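Local structure of PT26-6P (2WB7) at residues M473-H484 and S517-P525. The protein is of unknown function but is encoded by a mobile extrachromosomal element of a euryarchaeon and combines immunoglobulin-like domains with a helical one. Sequence-based numbering, arbitrary orientation.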
loop_
_atom_site.group_PDB
_atom_site.type_symbol
_atom_site.label_atom_id
_atom_site.label_comp_id
_atom_site.label_asym_id
_atom_site.label_seq_id
_atom_site.Cartn_x
_atom_site.Cartn_y
_atom_site.Cartn_z
HETATM N N MSE A 473 27.674 -12.402 -31.544
HETATM C CA MSE A 473 28.330 -11.194 -31.117
HETATM C C MSE A 473 27.707 -9.987 -31.830
HETATM O O MSE A 473 27.656 -8.874 -31.306
HETATM C CB MSE A 473 29.828 -11.302 -31.392
HETATM C CG MSE A 473 30.665 -10.605 -30.335
HETATM SE SE MSE A 473 30.294 -11.367 -28.572
HETATM C CE MSE A 473 29.919 -9.723 -27.613
ATOM N N PHE A 474 27.225 -10.208 -33.039
ATOM C CA PHE A 474 26.606 -9.137 -33.792
ATOM C C PHE A 474 25.246 -8.856 -33.153
ATOM O O PHE A 474 24.883 -7.706 -32.895
ATOM C CB PHE A 474 26.479 -9.559 -35.256
ATOM C CG PHE A 474 25.729 -8.589 -36.116
ATOM C CD1 PHE A 474 26.290 -7.392 -36.476
ATOM C CD2 PHE A 474 24.465 -8.900 -36.595
ATOM C CE1 PHE A 474 25.596 -6.507 -37.290
ATOM C CE2 PHE A 474 23.778 -8.033 -37.404
ATOM C CZ PHE A 474 24.337 -6.832 -37.748
ATOM N N LEU A 475 24.491 -9.920 -32.893
ATOM C CA LEU A 475 23.247 -9.806 -32.153
ATOM C C LEU A 475 23.475 -9.103 -30.819
ATOM O O LEU A 475 22.792 -8.121 -30.506
ATOM C CB LEU A 475 22.625 -11.183 -31.920
ATOM C CG LEU A 475 22.010 -11.865 -33.147
ATOM C CD1 LEU A 475 21.225 -13.106 -32.718
ATOM C CD2 LEU A 475 21.134 -10.896 -33.960
ATOM N N ASN A 476 24.456 -9.585 -30.049
ATOM C CA ASN A 476 24.678 -9.046 -28.715
ATOM C C ASN A 476 24.925 -7.553 -28.691
ATOM O O ASN A 476 24.384 -6.847 -27.847
ATOM C CB ASN A 476 25.802 -9.773 -28.012
ATOM C CG ASN A 476 25.386 -11.132 -27.523
ATOM O OD1 ASN A 476 24.205 -11.464 -27.515
ATOM N ND2 ASN A 476 26.357 -11.942 -27.132
ATOM N N TYR A 477 25.731 -7.068 -29.623
ATOM C CA TYR A 477 26.011 -5.648 -29.667
ATOM C C TYR A 477 24.800 -4.824 -30.114
ATOM O O TYR A 477 24.581 -3.708 -29.616
ATOM C CB TYR A 477 27.201 -5.361 -30.578
ATOM C CG TYR A 477 28.545 -5.391 -29.878
ATOM C CD1 TYR A 477 28.860 -4.446 -28.906
ATOM C CD2 TYR A 477 29.510 -6.343 -30.208
ATOM C CE1 TYR A 477 30.086 -4.449 -28.269
ATOM C CE2 TYR A 477 30.742 -6.351 -29.584
ATOM C CZ TYR A 477 31.027 -5.396 -28.619
ATOM O OH TYR A 477 32.247 -5.395 -27.979
ATOM N N LEU A 478 24.021 -5.355 -31.056
ATOM C CA LEU A 478 22.792 -4.676 -31.453
ATOM C C LEU A 478 21.852 -4.608 -30.255
ATOM O O LEU A 478 21.253 -3.574 -29.967
ATOM C CB LEU A 478 22.112 -5.401 -32.605
ATOM C CG LEU A 478 22.777 -5.248 -33.968
ATOM C CD1 LEU A 478 21.971 -6.029 -34.995
ATOM C CD2 LEU A 478 22.910 -3.769 -34.327
ATOM N N ASN A 479 21.749 -5.711 -29.531
ATOM C CA ASN A 479 20.895 -5.743 -28.372
ATOM C C ASN A 479 21.359 -4.815 -27.238
ATOM O O ASN A 479 20.540 -4.105 -26.642
ATOM C CB ASN A 479 20.704 -7.165 -27.884
ATOM C CG ASN A 479 19.528 -7.282 -26.968
ATOM O OD1 ASN A 479 19.665 -7.656 -25.801
ATOM N ND2 ASN A 479 18.357 -6.907 -27.466
ATOM N N ALA A 480 22.660 -4.813 -26.945
ATOM C CA ALA A 480 23.203 -3.861 -25.982
ATOM C C ALA A 480 22.858 -2.466 -26.449
ATOM O O ALA A 480 22.381 -1.643 -25.679
ATOM C CB ALA A 480 24.722 -4.016 -25.821
ATOM N N ALA A 481 23.094 -2.200 -27.719
ATOM C CA ALA A 481 22.820 -0.884 -28.257
ATOM C C ALA A 481 21.334 -0.492 -28.118
ATOM O O ALA A 481 21.002 0.657 -27.820
ATOM C CB ALA A 481 23.278 -0.809 -29.709
ATOM N N LYS A 482 20.446 -1.455 -28.316
ATOM C CA LYS A 482 19.018 -1.188 -28.202
ATOM C C LYS A 482 18.586 -0.790 -26.779
ATOM O O LYS A 482 17.878 0.219 -26.577
ATOM C CB LYS A 482 18.247 -2.419 -28.635
ATOM C CG LYS A 482 16.858 -2.116 -29.118
ATOM C CD LYS A 482 16.156 -3.397 -29.458
ATOM C CE LYS A 482 14.744 -3.159 -29.925
ATOM N NZ LYS A 482 14.044 -4.483 -29.894
ATOM N N LYS A 483 19.015 -1.587 -25.799
ATOM C CA LYS A 483 18.689 -1.330 -24.401
ATOM C C LYS A 483 19.346 -0.060 -23.891
ATOM O O LYS A 483 18.768 0.644 -23.059
ATOM C CB LYS A 483 19.114 -2.487 -23.515
ATOM C CG LYS A 483 18.871 -3.841 -24.104
ATOM C CD LYS A 483 17.427 -4.138 -24.383
ATOM C CE LYS A 483 17.201 -5.649 -24.258
ATOM N NZ LYS A 483 16.466 -6.228 -25.413
ATOM N N HIS A 484 20.564 0.220 -24.356
ATOM C CA HIS A 484 21.203 1.491 -24.019
ATOM C C HIS A 484 20.349 2.650 -24.518
ATOM O O HIS A 484 20.168 3.626 -23.799
ATOM C CB HIS A 484 22.641 1.610 -24.564
ATOM C CG HIS A 484 23.677 0.926 -23.721
ATOM N ND1 HIS A 484 23.753 1.086 -22.352
ATOM C CD2 HIS A 484 24.688 0.088 -24.055
ATOM C CE1 HIS A 484 24.757 0.367 -21.879
ATOM N NE2 HIS A 484 25.332 -0.257 -22.891
ATOM N N SER A 517 20.051 -0.271 -18.583
ATOM C CA SER A 517 21.463 -0.115 -18.776
ATOM C C SER A 517 22.194 -1.372 -18.315
ATOM O O SER A 517 23.060 -1.879 -19.022
ATOM C CB SER A 517 21.967 1.120 -18.047
ATOM O OG SER A 517 23.372 1.204 -18.153
ATOM N N ASN A 518 21.825 -1.907 -17.156
ATOM C CA ASN A 518 22.468 -3.122 -16.688
ATOM C C ASN A 518 22.159 -4.326 -17.563
ATOM O O ASN A 518 22.990 -5.216 -17.729
ATOM C CB ASN A 518 22.136 -3.415 -15.220
ATOM C CG ASN A 518 22.654 -2.338 -14.278
ATOM O OD1 ASN A 518 22.235 -2.255 -13.127
ATOM N ND2 ASN A 518 23.554 -1.503 -14.766
ATOM N N LEU A 519 20.957 -4.372 -18.115
ATOM C CA LEU A 519 20.626 -5.466 -19.010
ATOM C C LEU A 519 21.544 -5.369 -20.221
ATOM O O LEU A 519 22.105 -6.386 -20.682
ATOM C CB LEU A 519 19.163 -5.409 -19.432
ATOM C CG LEU A 519 18.690 -6.531 -20.360
ATOM C CD1 LEU A 519 19.122 -7.867 -19.835
ATOM C CD2 LEU A 519 17.203 -6.495 -20.510
ATOM N N ALA A 520 21.712 -4.145 -20.729
ATOM C CA ALA A 520 22.616 -3.926 -21.857
ATOM C C ALA A 520 23.994 -4.531 -21.603
ATOM O O ALA A 520 24.529 -5.265 -22.441
ATOM C CB ALA A 520 22.741 -2.452 -22.184
ATOM N N LYS A 521 24.567 -4.223 -20.443
ATOM C CA LYS A 521 25.928 -4.637 -20.144
ATOM C C LYS A 521 26.077 -6.147 -20.055
ATOM O O LYS A 521 27.186 -6.667 -20.121
ATOM C CB LYS A 521 26.406 -4.013 -18.845
ATOM C CG LYS A 521 26.321 -2.514 -18.815
ATOM C CD LYS A 521 26.871 -1.991 -17.514
ATOM C CE LYS A 521 26.701 -0.491 -17.415
ATOM N NZ LYS A 521 27.506 0.220 -18.456
ATOM N N GLU A 522 24.977 -6.863 -19.899
ATOM C CA GLU A 522 25.094 -8.310 -19.849
ATOM C C GLU A 522 25.485 -8.864 -21.200
ATOM O O GLU A 522 25.999 -9.974 -21.301
ATOM C CB GLU A 522 23.804 -8.948 -19.375
ATOM C CG GLU A 522 23.596 -8.820 -17.895
ATOM C CD GLU A 522 22.198 -9.206 -17.523
ATOM O OE1 GLU A 522 21.488 -9.755 -18.398
ATOM O OE2 GLU A 522 21.795 -8.962 -16.366
ATOM N N TYR A 523 25.256 -8.076 -22.240
ATOM C CA TYR A 523 25.565 -8.484 -23.599
ATOM C C TYR A 523 26.945 -8.027 -24.087
ATOM O O TYR A 523 27.461 -8.553 -25.068
ATOM C CB TYR A 523 24.460 -7.991 -24.521
ATOM C CG TYR A 523 23.177 -8.670 -24.185
ATOM C CD1 TYR A 523 22.899 -9.938 -24.681
ATOM C CD2 TYR A 523 22.261 -8.078 -23.326
ATOM C CE1 TYR A 523 21.738 -10.583 -24.367
ATOM C CE2 TYR A 523 21.095 -8.727 -23.007
ATOM C CZ TYR A 523 20.846 -9.973 -23.533
ATOM O OH TYR A 523 19.694 -10.617 -23.208
ATOM N N GLU A 524 27.542 -7.054 -23.405
ATOM C CA GLU A 524 28.852 -6.562 -23.797
ATOM C C GLU A 524 29.966 -7.381 -23.170
ATOM O O GLU A 524 29.842 -7.826 -22.036
ATOM C CB GLU A 524 28.988 -5.110 -23.405
ATOM C CG GLU A 524 27.950 -4.243 -24.046
ATOM C CD GLU A 524 27.824 -2.907 -23.351
ATOM O OE1 GLU A 524 28.420 -2.756 -22.261
ATOM O OE2 GLU A 524 27.121 -2.022 -23.892
ATOM N N PRO A 525 31.069 -7.581 -23.909
ATOM C CA PRO A 525 32.165 -8.412 -23.402
ATOM C C PRO A 525 32.851 -7.713 -22.251
ATOM O O PRO A 525 32.921 -6.497 -22.287
ATOM C CB PRO A 525 33.138 -8.493 -24.592
ATOM C CG PRO A 525 32.439 -7.822 -25.755
ATOM C CD PRO A 525 31.440 -6.889 -25.155
#
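His484 and Glu524 reach toward each other across the contact and join through one hydrogen bond, His484 NE2 to Glu524 OE2 at 2.7 Å. The carboxylate oxygen lies almost in the imidazole plane and is met on the syn side, the donor tilted well out of the carboxylate plane; the N-H...O angle of 140° shows a bent bond. With CG beside the backbone N (chi1 -81°), the imidazole also presents one face to Ala520, whose CB stands 3.5 Å from the His484 ring centroid, nearly along the normal: a CH-pi contact. The other ring nitrogen, His484 ND1, is hydrogen-bonded to Glu454, whose second carboxylate oxygen takes Ser517 OG. Replacing the imidazole by an alanine is likely to leave Glu524 without its mate, cost Glu454 a partner and open a gap over the Ala520 methyl.

Between Ala480 and Ala520 the alpha carbons come to 4.2 Å, which small side chains permit; the helix axes approach to 7.9 Å and run antiparallel at 168°. Tyr523 lies across the 473-484 helix. Asn476 OD1, hydrogen-bonded to Gln472, lies at the ring edge, 3.5 Å from Tyr523 CD1, while Asn479 sets its amide over one face, the two planes nearly perpendicular. Pro525 CD abuts Tyr477 OH at 3.3 Å, and the selenomethionine Met473 curls to bring its CE to 3.7 Å from Pro525 CG.

The pairing joins helices 471-499 and 503-523 as an antiparallel hairpin in the helical domain. Helix 442-465 adjoins it through Tyr477, Ala480 and His484, helix 393-404 packs on Leu475 and Leu478, and Asp7 and Asp9 near the N-terminus form salt bridges with Lys483.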